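Local coordinates for BpsB (PgaB), Poly-beta-1,6-N-acetyl-D-glucosamine N-deacetylase (Bordetella bronchiseptica RB50, PDB 5BU6), which removes N-acetyl groups from the biofilm polysaccharide poly-beta-1,6-N-acetyl-D-glucosamine, as a metal-dependent family 4 carbohydrate esterase, at residues Ser88-Thr91 against Lys92-Leu96; Ser153-His156 against Asn157-Arg160. The protein carries 5 engineered substitutions. All blocks are in the same frame, centred on the assembly; numbering follows the deposited sequence.

Interaction 1 of 2, residues Ser88-Thr91 against Lys92-Leu96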
loop_
_atom_site.group_PDB
_atom_site.type_symbol
_atom_site.label_atom_id
_atom_site.label_comp_id
_atom_site.label_asym_id
_atom_site.label_seq_id
_atom_site.Cartn_x
_atom_site.Cartn_y
_atom_site.Cartn_z
ATOM N N SER A 88 7.414 -13.092 3.011
ATOM C CA SER A 88 8.715 -12.569 3.403
ATOM C C SER A 88 8.586 -11.280 4.228
ATOM O O SER A 88 9.507 -10.899 4.951
ATOM C CB SER A 88 9.566 -12.314 2.178
ATOM O OG SER A 88 8.982 -11.270 1.419
ATOM N N THR A 89 7.445 -10.613 4.125
ATOM C CA THR A 89 7.185 -9.453 4.979
ATOM C C THR A 89 7.275 -9.845 6.452
ATOM O O THR A 89 7.766 -9.081 7.281
ATOM C CB THR A 89 5.820 -8.829 4.688
ATOM O OG1 THR A 89 5.813 -8.361 3.334
ATOM C CG2 THR A 89 5.577 -7.626 5.614
ATOM N N TYR A 90 6.845 -11.056 6.772
ATOM C CA TYR A 90 6.866 -11.515 8.160
ATOM C C TYR A 90 8.203 -12.152 8.549
ATOM O O TYR A 90 8.727 -11.942 9.642
ATOM C CB TYR A 90 5.719 -12.505 8.402
ATOM C CG TYR A 90 5.700 -13.070 9.807
ATOM C CD1 TYR A 90 5.114 -12.356 10.850
ATOM C CD2 TYR A 90 6.300 -14.283 10.101
ATOM C CE1 TYR A 90 5.097 -12.854 12.144
ATOM C CE2 TYR A 90 6.290 -14.794 11.398
ATOM C CZ TYR A 90 5.681 -14.058 12.416
ATOM O OH TYR A 90 5.656 -14.524 13.708
ATOM N N THR A 91 8.760 -12.975 7.673
ATOM C CA THR A 91 9.950 -13.707 8.061
ATOM C C THR A 91 11.216 -12.912 7.862
ATOM O O THR A 91 12.226 -13.192 8.509
ATOM C CB THR A 91 10.052 -15.027 7.270
ATOM O OG1 THR A 91 10.019 -14.729 5.875
ATOM C CG2 THR A 91 8.868 -15.892 7.583
ATOM N N LYS A 92 11.198 -11.921 6.972
ATOM C CA LYS A 92 12.444 -11.196 6.708
ATOM C C LYS A 92 12.398 -9.722 7.114
ATOM O O LYS A 92 13.345 -9.217 7.726
ATOM C CB LYS A 92 12.822 -11.306 5.230
ATOM C CG LYS A 92 12.958 -12.747 4.743
ATOM C CD LYS A 92 14.071 -13.495 5.472
ATOM C CE LYS A 92 15.374 -13.480 4.687
ATOM N NZ LYS A 92 16.362 -14.492 5.182
ATOM N N VAL A 93 11.314 -9.034 6.770
ATOM C CA VAL A 93 11.228 -7.605 7.035
ATOM C C VAL A 93 10.959 -7.340 8.511
ATOM O O VAL A 93 11.641 -6.532 9.134
ATOM C CB VAL A 93 10.122 -6.910 6.201
ATOM C CG1 VAL A 93 10.040 -5.433 6.567
ATOM C CG2 VAL A 93 10.384 -7.055 4.712
ATOM N N PHE A 94 9.976 -8.047 9.063
ATOM C CA PHE A 94 9.544 -7.862 10.452
ATOM C C PHE A 94 10.711 -7.942 11.473
ATOM O O PHE A 94 10.857 -7.046 12.303
ATOM C CB PHE A 94 8.436 -8.883 10.768
ATOM C CG PHE A 94 7.813 -8.731 12.135
ATOM C CD1 PHE A 94 7.575 -7.477 12.677
ATOM C CD2 PHE A 94 7.420 -9.855 12.857
ATOM C CE1 PHE A 94 6.993 -7.342 13.938
ATOM C CE2 PHE A 94 6.829 -9.729 14.109
ATOM C CZ PHE A 94 6.616 -8.461 14.650
ATOM N N PRO A 95 11.568 -8.982 11.393
ATOM C CA PRO A 95 12.655 -9.009 12.385
ATOM C C PRO A 95 13.708 -7.930 12.161
ATOM O O PRO A 95 14.401 -7.579 13.106
ATOM C CB PRO A 95 13.262 -10.413 12.223
ATOM C CG PRO A 95 12.794 -10.903 10.920
ATOM C CD PRO A 95 11.509 -10.233 10.609
ATOM N N LEU A 96 13.824 -7.395 10.951
ATOM C CA LEU A 96 14.706 -6.259 10.747
ATOM C C LEU A 96 14.089 -4.994 11.343
ATOM O O LEU A 96 14.783 -4.180 11.941
ATOM C CB LEU A 96 15.007 -6.057 9.264
ATOM C CG LEU A 96 16.177 -6.850 8.676
ATOM C CD1 LEU A 96 16.346 -6.501 7.209
ATOM C CD2 LEU A 96 17.466 -6.581 9.439
#

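Interaction 2 of 2, residues Ser153-His156 against Asn157-Arg160. With NI (nickel (II) ion), chain C.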
loop_
_atom_site.group_PDB
_atom_site.type_symbol
_atom_site.label_atom_id
_atom_site.label_comp_id
_atom_site.label_asym_id
_atom_site.label_seq_id
_atom_site.Cartn_x
_atom_site.Cartn_y
_atom_site.Cartn_z
ATOM N N SER A 153 -5.158 -0.901 4.260
ATOM C CA SER A 153 -5.754 -1.584 3.120
ATOM C C SER A 153 -4.910 -1.364 1.870
ATOM O O SER A 153 -4.497 -0.238 1.588
ATOM C CB SER A 153 -7.179 -1.091 2.884
ATOM O OG SER A 153 -7.764 -1.662 1.731
ATOM N N HIS A 154 -4.672 -2.446 1.129
ATOM C CA HIS A 154 -4.165 -2.357 -0.249
ATOM C C HIS A 154 -5.291 -2.738 -1.207
ATOM O O HIS A 154 -5.036 -3.261 -2.287
ATOM C CB HIS A 154 -2.941 -3.272 -0.439
ATOM C CG HIS A 154 -2.006 -2.820 -1.510
ATOM N ND1 HIS A 154 -2.037 -1.545 -2.041
ATOM C CD2 HIS A 154 -1.015 -3.475 -2.162
ATOM C CE1 HIS A 154 -1.110 -1.438 -2.979
ATOM N NE2 HIS A 154 -0.463 -2.589 -3.058
ATOM N N SER A 155 -6.522 -2.442 -0.776
ATOM C CA SER A 155 -7.813 -2.803 -1.407
ATOM C C SER A 155 -8.180 -4.257 -1.086
ATOM O O SER A 155 -7.379 -4.998 -0.542
ATOM C CB SER A 155 -7.827 -2.584 -2.929
ATOM O OG SER A 155 -7.240 -3.680 -3.625
ATOM N N HIS A 156 -9.413 -4.635 -1.394
ATOM C CA HIS A 156 -9.829 -6.038 -1.330
ATOM C C HIS A 156 -9.436 -6.715 -2.636
ATOM O O HIS A 156 -8.612 -7.600 -2.648
ATOM C CB HIS A 156 -11.341 -6.172 -1.082
ATOM C CG HIS A 156 -11.821 -7.591 -0.980
ATOM N ND1 HIS A 156 -11.345 -8.473 -0.037
ATOM C CD2 HIS A 156 -12.730 -8.278 -1.713
ATOM C CE1 HIS A 156 -11.943 -9.641 -0.187
ATOM N NE2 HIS A 156 -12.785 -9.553 -1.203
ATOM N N ASN A 157 -10.015 -6.263 -3.734
ATOM C CA ASN A 157 -9.737 -6.861 -5.033
ATOM C C ASN A 157 -9.538 -5.804 -6.118
ATOM O O ASN A 157 -10.068 -5.913 -7.203
ATOM C CB ASN A 157 -10.871 -7.816 -5.411
ATOM C CG ASN A 157 -10.526 -8.712 -6.578
ATOM O OD1 ASN A 157 -9.346 -8.952 -6.878
ATOM N ND2 ASN A 157 -11.554 -9.207 -7.254
ATOM N N LEU A 158 -8.785 -4.753 -5.818
ATOM C CA LEU A 158 -8.514 -3.743 -6.845
ATOM C C LEU A 158 -7.073 -3.813 -7.321
ATOM O O LEU A 158 -6.630 -2.956 -8.082
ATOM C CB LEU A 158 -8.807 -2.345 -6.313
ATOM C CG LEU A 158 -10.255 -2.135 -5.881
ATOM C CD1 LEU A 158 -10.381 -0.742 -5.315
ATOM C CD2 LEU A 158 -11.216 -2.338 -7.034
ATOM N N HIS A 159 -6.340 -4.819 -6.857
ATOM C CA HIS A 159 -4.919 -4.928 -7.202
ATOM C C HIS A 159 -4.763 -5.742 -8.491
ATOM O O HIS A 159 -4.076 -6.767 -8.524
ATOM C CB HIS A 159 -4.141 -5.552 -6.029
ATOM C CG HIS A 159 -2.689 -5.167 -5.993
ATOM N ND1 HIS A 159 -1.839 -5.363 -7.058
ATOM C CD2 HIS A 159 -1.933 -4.626 -5.011
ATOM C CE1 HIS A 159 -0.629 -4.941 -6.744
ATOM N NE2 HIS A 159 -0.657 -4.486 -5.506
ATOM N N ARG A 160 -5.421 -5.282 -9.554
ATOM C CA ARG A 160 -5.418 -6.001 -10.815
ATOM C C ARG A 160 -5.922 -5.100 -11.916
ATOM O O ARG A 160 -6.411 -3.996 -11.651
ATOM C CB ARG A 160 -6.302 -7.243 -10.725
ATOM C CG ARG A 160 -7.731 -6.864 -10.401
ATOM C CD ARG A 160 -8.685 -8.021 -10.213
ATOM N NE ARG A 160 -9.951 -7.469 -9.728
ATOM C CZ ARG A 160 -11.013 -7.201 -10.484
ATOM N NH1 ARG A 160 -12.095 -6.674 -9.926
ATOM N NH2 ARG A 160 -11.013 -7.472 -11.786
HETATM NI NI NI C . 0.899 -3.591 -4.462
HETATM O O HOH W 1 2.609 -2.813 -3.468
HETATM O O HOH W 2 2.419 -4.441 -5.753
#

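Interaction 1 of 2, residues Ser88-Thr91 against Lys92-Leu96
Tyr90 lays its ring beside that of Phe94, one turn further along helix 88-100, the helix of a beta-alpha-beta unit between the parallel strands 77-83 and 104-108. The two side chains run alongside each other and point the same way because both carry CG anti to the backbone N (chi1 178° in Tyr90). Their planes are inclined by 32° with centroids 5.7 Å apart, an oblique pair. The nearest atoms of the two rings are CD2 of Phe94 and CE1 of Tyr90, 3.9 Å apart. Helix 137-145 packs against this pair through Met143, and Glu142 takes a weak hydrogen bond from the Tyr90 hydroxyl.

The backbone beneath the rings departs from a regular alpha helix. Ser88 O accepts two N-H groups: Lys92 N at 2.8 Å, as in an alpha turn, and Val93 N at 3.2 Å, five residues on. One carbonyl oxygen is thus shared by two successive donors. Phe94 N repeats the wide spacing, reaching Thr89 O at 3.0 Å, which identifies a pi-type turn. Pro95 then has no N-H to offer the preceding turn, and the helix kinks there. Val93, from a different side of the helix, meets Leu43 of helix 43-52. The ring of Pro95 packs against the carbonyls of the preceding turn instead: Pro95 CD comes to 3.4 Å from Tyr90 O, while Pro95 CG lies equally close, 3.4 Å, to Thr91 O.

Interaction 2 of 2, residues Ser153-His156 against Asn157-Arg160
The imidazole of His154 has CD2 of His159 over one face, and the His159 ring in turn receives His154 NE2 at its edge, near its plane. Planes at 84° and centroids 4.5 Å apart define an offset edge-to-face pair, with the edge belonging to His159. Water 2 also lies in the plane of the His159 ring, at its edge. Nickel explains the meeting: it is bound by NE2 of His154 at 2.2 Å and by NE2 of His159 at 2.1 Å, so the two nitrogens approach closely without a hydrogen bond. Asp84 and two waters are further ligands, giving the Asp-His-His metal site of family 4 carbohydrate esterases. His154 ND1 is hydrogen-bonded to Val219 O, which should fix the ring's rotation and orient NE2 toward the metal.

Between the histidines the chain turns around Ser155. Ser155 OG sits between the backbone N and the carbonyl carbon (chi1 83°), where it donates to His154 O at 2.6 Å, in the carbonyl plane on a lone pair, and accepts from Leu158 N at 2.9 Å. One buried hydroxyl thus ties both sides of the loop together. Before it, Ser153 OG accepts from Ser155 N in an ST turn; beyond it, Arg160 NE bonds to Asn157 O from above the carbonyl plane.

The loop leaves the end of strand 149-153 and leads to strand 161-163. Helix 189-211 lies against it, with Asp199 accepting from the backbone N of both His156 and Asn157, while Thr110 and Ser111 bond to His156 from the side of helix 110-113.

Interaction 1 closes before interaction 2 opens in the chain; their centres are 22 Å apart, and their nearest atoms, about 10 Å apart, do not touch. Both belong to the polysaccharide deacetylase region and are related through the parallel sheet: helix 88-100 follows strand 77-83, while the 153-160 loop follows strand 149-153, with strand 104-108 pairing between those two strands. Asp84, in the turn joining strand 77-83 to helix 88-100, shares the nickel ion with the histidines of interaction 2. Interaction 1 supplies no ligand; the side chain of Thr89 remains about 10 Å from the metal.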